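Local coordinates for putative uncharacterized protein PH0300 (Pyrococcus horikoshii, PDB 3VRH), which catalyses the ATP-dependent 2-thiolation of 5-methyluridine 54 in the T loop of tRNAs, a modification that stabilises tRNA at high temperature, at residues Phe26-Ile38 with Ala61-Asn73. Numbering follows the deposited sequence.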
loop_
_atom_site.group_PDB
_atom_site.type_symbol
_atom_site.label_atom_id
_atom_site.label_comp_id
_atom_site.label_asym_id
_atom_site.label_seq_id
_atom_site.Cartn_x
_atom_site.Cartn_y
_atom_site.Cartn_z
ATOM N N PHE A 26 -32.379 -6.496 -0.137
ATOM C CA PHE A 26 -30.997 -6.320 0.293
ATOM C C PHE A 26 -30.518 -7.531 1.096
ATOM O O PHE A 26 -29.416 -8.039 0.867
ATOM C CB PHE A 26 -30.821 -5.055 1.134
ATOM C CG PHE A 26 -29.494 -4.989 1.822
ATOM C CD1 PHE A 26 -28.321 -4.845 1.082
ATOM C CD2 PHE A 26 -29.407 -5.103 3.201
ATOM C CE1 PHE A 26 -27.088 -4.798 1.712
ATOM C CE2 PHE A 26 -28.175 -5.059 3.840
ATOM C CZ PHE A 26 -27.012 -4.908 3.095
ATOM N N LYS A 27 -31.349 -7.976 2.047
ATOM C CA LYS A 27 -31.039 -9.152 2.863
ATOM C C LYS A 27 -30.711 -10.322 1.954
ATOM O O LYS A 27 -29.688 -10.995 2.120
ATOM C CB LYS A 27 -32.216 -9.495 3.785
ATOM C CG LYS A 27 -32.226 -8.652 5.060
ATOM C CD LYS A 27 -33.598 -8.574 5.747
ATOM C CE LYS A 27 -34.185 -9.930 6.075
ATOM N NZ LYS A 27 -35.368 -9.798 7.004
ATOM N N GLU A 28 -31.582 -10.528 0.969
ATOM C CA GLU A 28 -31.421 -11.588 -0.021
ATOM C C GLU A 28 -30.128 -11.441 -0.819
ATOM O O GLU A 28 -29.371 -12.405 -0.975
ATOM C CB GLU A 28 -32.636 -11.609 -0.955
ATOM C CG GLU A 28 -32.519 -12.604 -2.094
ATOM C CD GLU A 28 -33.828 -12.794 -2.873
ATOM O OE1 GLU A 28 -34.762 -11.972 -2.723
ATOM O OE2 GLU A 28 -33.916 -13.779 -3.640
ATOM N N TYR A 29 -29.866 -10.235 -1.318
ATOM C CA TYR A 29 -28.603 -9.975 -2.010
ATOM C C TYR A 29 -27.406 -10.323 -1.115
ATOM O O TYR A 29 -26.441 -10.969 -1.552
ATOM C CB TYR A 29 -28.547 -8.517 -2.481
ATOM C CG TYR A 29 -27.158 -7.933 -2.632
ATOM C CD1 TYR A 29 -26.530 -7.318 -1.553
ATOM C CD2 TYR A 29 -26.483 -7.976 -3.851
ATOM C CE1 TYR A 29 -25.264 -6.784 -1.669
ATOM C CE2 TYR A 29 -25.206 -7.435 -3.989
ATOM C CZ TYR A 29 -24.604 -6.834 -2.888
ATOM O OH TYR A 29 -23.340 -6.290 -2.970
ATOM N N PHE A 30 -27.480 -9.933 0.151
ATOM C CA PHE A 30 -26.335 -10.112 1.045
ATOM C C PHE A 30 -26.102 -11.596 1.300
ATOM O O PHE A 30 -24.968 -12.091 1.242
ATOM C CB PHE A 30 -26.582 -9.368 2.356
ATOM C CG PHE A 30 -25.396 -9.325 3.287
ATOM C CD1 PHE A 30 -25.186 -10.332 4.210
ATOM C CD2 PHE A 30 -24.527 -8.229 3.290
ATOM C CE1 PHE A 30 -24.117 -10.282 5.090
ATOM C CE2 PHE A 30 -23.452 -8.184 4.171
ATOM C CZ PHE A 30 -23.258 -9.218 5.071
ATOM N N GLU A 31 -27.190 -12.300 1.565
ATOM C CA GLU A 31 -27.132 -13.727 1.839
ATOM C C GLU A 31 -26.646 -14.513 0.617
ATOM O O GLU A 31 -25.845 -15.449 0.738
ATOM C CB GLU A 31 -28.515 -14.216 2.310
ATOM C CG GLU A 31 -28.918 -13.695 3.699
ATOM C CD GLU A 31 -30.435 -13.502 3.854
ATOM O OE1 GLU A 31 -30.859 -12.753 4.762
ATOM O OE2 GLU A 31 -31.198 -14.084 3.060
ATOM N N ARG A 32 -27.121 -14.122 -0.562
ATOM C CA ARG A 32 -26.642 -14.740 -1.801
ATOM C C ARG A 32 -25.153 -14.502 -2.026
ATOM O O ARG A 32 -24.418 -15.431 -2.359
ATOM C CB ARG A 32 -27.411 -14.204 -3.002
ATOM C CG ARG A 32 -28.833 -14.681 -3.077
ATOM C CD ARG A 32 -29.595 -13.942 -4.169
ATOM N NE ARG A 32 -30.951 -14.458 -4.324
ATOM C CZ ARG A 32 -31.261 -15.524 -5.053
ATOM N NH1 ARG A 32 -30.309 -16.187 -5.704
ATOM N NH2 ARG A 32 -32.523 -15.925 -5.137
ATOM N N LYS A 33 -24.712 -13.260 -1.857
ATOM C CA LYS A 33 -23.291 -12.944 -2.017
ATOM C C LYS A 33 -22.419 -13.801 -1.090
ATOM O O LYS A 33 -21.399 -14.348 -1.502
ATOM C CB LYS A 33 -23.035 -11.467 -1.752
ATOM C CG LYS A 33 -21.621 -11.014 -2.111
ATOM C CD LYS A 33 -21.601 -9.519 -2.436
ATOM C CE LYS A 33 -20.969 -9.233 -3.808
ATOM N NZ LYS A 33 -21.013 -7.767 -4.203
ATOM N N VAL A 34 -22.836 -13.935 0.163
ATOM C CA VAL A 34 -22.055 -14.718 1.109
ATOM C C VAL A 34 -22.039 -16.183 0.663
ATOM O O VAL A 34 -21.002 -16.851 0.697
ATOM C CB VAL A 34 -22.608 -14.591 2.551
ATOM C CG1 VAL A 34 -21.895 -15.553 3.482
ATOM C CG2 VAL A 34 -22.448 -13.152 3.055
ATOM N N SER A 35 -23.197 -16.667 0.237
ATOM C CA SER A 35 -23.296 -18.020 -0.300
ATOM C C SER A 35 -22.380 -18.215 -1.523
ATOM O O SER A 35 -21.695 -19.230 -1.653
ATOM C CB SER A 35 -24.733 -18.320 -0.681
ATOM O OG SER A 35 -24.802 -19.638 -1.146
ATOM N N ARG A 36 -22.369 -17.227 -2.405
ATOM C CA ARG A 36 -21.465 -17.233 -3.561
ATOM C C ARG A 36 -20.002 -17.310 -3.144
ATOM O O ARG A 36 -19.214 -18.028 -3.758
ATOM C CB ARG A 36 -21.715 -16.010 -4.442
ATOM C CG ARG A 36 -23.062 -16.085 -5.172
ATOM C CD ARG A 36 -23.556 -14.727 -5.700
ATOM N NE ARG A 36 -24.898 -14.854 -6.278
ATOM C CZ ARG A 36 -25.710 -13.833 -6.546
ATOM N NH1 ARG A 36 -25.325 -12.586 -6.290
ATOM N NH2 ARG A 36 -26.914 -14.060 -7.067
ATOM N N THR A 37 -19.656 -16.596 -2.079
ATOM C CA THR A 37 -18.291 -16.605 -1.563
ATOM C C THR A 37 -17.881 -17.956 -1.018
ATOM O O THR A 37 -16.781 -18.430 -1.301
ATOM C CB THR A 37 -18.091 -15.555 -0.455
ATOM O OG1 THR A 37 -18.399 -14.265 -0.981
ATOM C CG2 THR A 37 -16.655 -15.566 0.039
ATOM N N ILE A 38 -18.763 -18.577 -0.235
ATOM C CA ILE A 38 -18.490 -19.894 0.308
ATOM C C ILE A 38 -18.253 -20.906 -0.823
ATOM O O ILE A 38 -17.309 -21.689 -0.785
ATOM C CB ILE A 38 -19.647 -20.363 1.198
ATOM C CG1 ILE A 38 -19.787 -19.432 2.405
ATOM C CG2 ILE A 38 -19.441 -21.819 1.626
ATOM C CD1 ILE A 38 -21.077 -19.641 3.179
ATOM N N ALA A 61 -21.245 -11.294 14.504
ATOM C CA ALA A 61 -22.674 -11.488 14.688
ATOM C C ALA A 61 -23.388 -11.787 13.380
ATOM O O ALA A 61 -24.217 -12.685 13.309
ATOM C CB ALA A 61 -23.308 -10.270 15.356
ATOM N N VAL A 62 -23.091 -10.995 12.354
ATOM C CA VAL A 62 -23.723 -11.157 11.053
ATOM C C VAL A 62 -23.236 -12.474 10.435
ATOM O O VAL A 62 -23.987 -13.174 9.746
ATOM C CB VAL A 62 -23.408 -9.926 10.133
ATOM C CG1 VAL A 62 -23.664 -10.232 8.655
ATOM C CG2 VAL A 62 -24.234 -8.713 10.578
ATOM N N THR A 63 -21.977 -12.816 10.702
ATOM C CA THR A 63 -21.412 -14.047 10.174
ATOM C C THR A 63 -22.242 -15.218 10.698
ATOM O O THR A 63 -22.759 -16.012 9.914
ATOM C CB THR A 63 -19.941 -14.253 10.580
ATOM O OG1 THR A 63 -19.133 -13.214 10.014
ATOM C CG2 THR A 63 -19.422 -15.594 10.088
ATOM N N ALA A 64 -22.393 -15.307 12.015
ATOM C CA ALA A 64 -23.134 -16.424 12.607
ATOM C C ALA A 64 -24.587 -16.390 12.180
ATOM O O ALA A 64 -25.195 -17.432 11.947
ATOM C CB ALA A 64 -23.028 -16.400 14.116
ATOM N N TYR A 65 -25.132 -15.188 12.069
ATOM C CA TYR A 65 -26.507 -15.019 11.662
ATOM C C TYR A 65 -26.747 -15.597 10.266
ATOM O O TYR A 65 -27.702 -16.342 10.060
ATOM C CB TYR A 65 -26.932 -13.542 11.705
ATOM C CG TYR A 65 -28.425 -13.338 11.461
ATOM C CD1 TYR A 65 -28.958 -13.412 10.175
ATOM C CD2 TYR A 65 -29.295 -13.071 12.513
ATOM C CE1 TYR A 65 -30.295 -13.230 9.935
ATOM C CE2 TYR A 65 -30.666 -12.897 12.288
ATOM C CZ TYR A 65 -31.154 -12.974 10.990
ATOM O OH TYR A 65 -32.495 -12.799 10.739
ATOM N N VAL A 66 -25.892 -15.240 9.316
ATOM C CA VAL A 66 -26.091 -15.651 7.932
ATOM C C VAL A 66 -25.762 -17.123 7.692
ATOM O O VAL A 66 -26.492 -17.803 6.973
ATOM C CB VAL A 66 -25.316 -14.754 6.921
ATOM C CG1 VAL A 66 -25.493 -15.259 5.496
ATOM C CG2 VAL A 66 -25.808 -13.319 7.003
ATOM N N LEU A 67 -24.667 -17.611 8.268
ATOM C CA LEU A 67 -24.348 -19.032 8.148
ATOM C C LEU A 67 -25.529 -19.873 8.636
ATOM O O LEU A 67 -25.854 -20.894 8.038
ATOM C CB LEU A 67 -23.101 -19.388 8.945
ATOM C CG LEU A 67 -21.784 -18.833 8.391
ATOM C CD1 LEU A 67 -20.635 -19.326 9.223
ATOM C CD2 LEU A 67 -21.590 -19.213 6.947
ATOM N N LYS A 68 -26.184 -19.405 9.699
ATOM C CA LYS A 68 -27.350 -20.083 10.272
ATOM C C LYS A 68 -28.522 -20.042 9.304
ATOM O O LYS A 68 -29.143 -21.068 9.021
ATOM C CB LYS A 68 -27.763 -19.415 11.593
ATOM C CG LYS A 68 -28.847 -20.156 12.368
ATOM C CD LYS A 68 -28.284 -21.396 13.041
ATOM C CE LYS A 68 -29.383 -22.132 13.804
ATOM N NZ LYS A 68 -28.910 -23.462 14.244
ATOM N N LYS A 69 -28.830 -18.847 8.808
ATOM C CA LYS A 69 -29.932 -18.672 7.866
ATOM C C LYS A 69 -29.701 -19.479 6.578
ATOM O O LYS A 69 -30.638 -20.023 5.989
ATOM C CB LYS A 69 -30.143 -17.196 7.565
ATOM C CG LYS A 69 -31.363 -16.913 6.707
ATOM C CD LYS A 69 -31.686 -15.427 6.687
ATOM C CE LYS A 69 -32.916 -15.149 5.828
ATOM N NZ LYS A 69 -33.255 -13.706 5.690
ATOM N N LEU A 70 -28.442 -19.586 6.167
ATOM C CA LEU A 70 -28.091 -20.365 4.982
ATOM C C LEU A 70 -28.228 -21.863 5.210
ATOM O O LEU A 70 -28.233 -22.631 4.257
ATOM C CB LEU A 70 -26.676 -20.040 4.495
ATOM C CG LEU A 70 -26.542 -18.668 3.840
ATOM C CD1 LEU A 70 -25.137 -18.456 3.248
ATOM C CD2 LEU A 70 -27.609 -18.505 2.769
ATOM N N GLY A 71 -28.330 -22.278 6.467
ATOM C CA GLY A 71 -28.529 -23.681 6.766
ATOM C C GLY A 71 -27.302 -24.438 7.230
ATOM O O GLY A 71 -27.291 -25.662 7.198
ATOM N N TYR A 72 -26.269 -23.727 7.671
ATOM C CA TYR A 72 -25.068 -24.382 8.167
ATOM C C TYR A 72 -25.202 -24.809 9.618
ATOM O O TYR A 72 -26.054 -24.303 10.344
ATOM C CB TYR A 72 -23.836 -23.484 7.972
ATOM C CG TYR A 72 -23.450 -23.396 6.520
ATOM C CD1 TYR A 72 -24.049 -22.471 5.686
ATOM C CD2 TYR A 72 -22.519 -24.268 5.978
ATOM C CE1 TYR A 72 -23.716 -22.397 4.342
ATOM C CE2 TYR A 72 -22.182 -24.210 4.642
ATOM C CZ TYR A 72 -22.787 -23.274 3.826
ATOM O OH TYR A 72 -22.468 -23.203 2.491
ATOM N N ASN A 73 -24.361 -25.750 10.035
ATOM C CA ASN A 73 -24.383 -26.235 11.410
ATOM C C ASN A 73 -23.426 -25.414 12.273
ATOM O O ASN A 73 -22.235 -25.705 12.347
ATOM C CB ASN A 73 -24.021 -27.729 11.471
ATOM C CG ASN A 73 -23.908 -28.243 12.895
ATOM O OD1 ASN A 73 -24.466 -27.655 13.824
ATOM N ND2 ASN A 73 -23.178 -29.339 13.075
#
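Val66 packs against Phe30, Glu31 and Val34 where two helices cross almost at right angles. The local axes approach to 10.3 Å, at a crossing angle of -85°. The tightly packed side is mostly apolar, with Val34, Ile38, Val66 and Leu67 buried. Val66 divides its branches: CG1 meets Val34 CG1 tip to tip at 4.1 Å, while CG2 lies at the edge of the Phe30 ring. The Phe30 side chain swings CG anti to its own backbone N (chi1 -172°), which carries CE1 across to Val62 CG1 at 3.6 Å. Further along, Ile38 CD1 touches Leu67 CD2 at 3.8 Å. Ile38 CG2 lies 3.4 Å from Tyr72 OH. Leu70 lays CD1 against Ser35 CB and the carbonyl O of Glu31. A Schellman motif at Gly71, with positive phi, turns the chain between Leu70 and Tyr72, and both reach helix 26-38.

The other side is polar and more open. Here exposed Lys69, extended beyond CG, crosses Glu31 at about a right angle. Lys69 NZ donates to Glu31 OE1 at 2.7 Å, closing a salt bridge. It meets this oxygen on the syn side, 32° out of the carboxylate plane. Glu31 OE1 also hydrogen-bonds Tyr207 OH, so two partners grip the same oxygen. Lys27 NZ stands 4.6 Å from Lys69 NZ; its own salt bridge to Glu24 probably eases the like charges.

The contact joins helix 23-40, whose first turn carries the zinc ligand His25, to helix 58-69, which follows strand 49-53 in the ATP-binding PP-loop region. Helix 201-211 flanks both segments: Tyr207 stacks on Phe30 and touches Val66. Away from helix 26-38, Ala64 packs on helix 87-101 and on strand 49-53 of the central sheet, and Leu67 rests on the same strand.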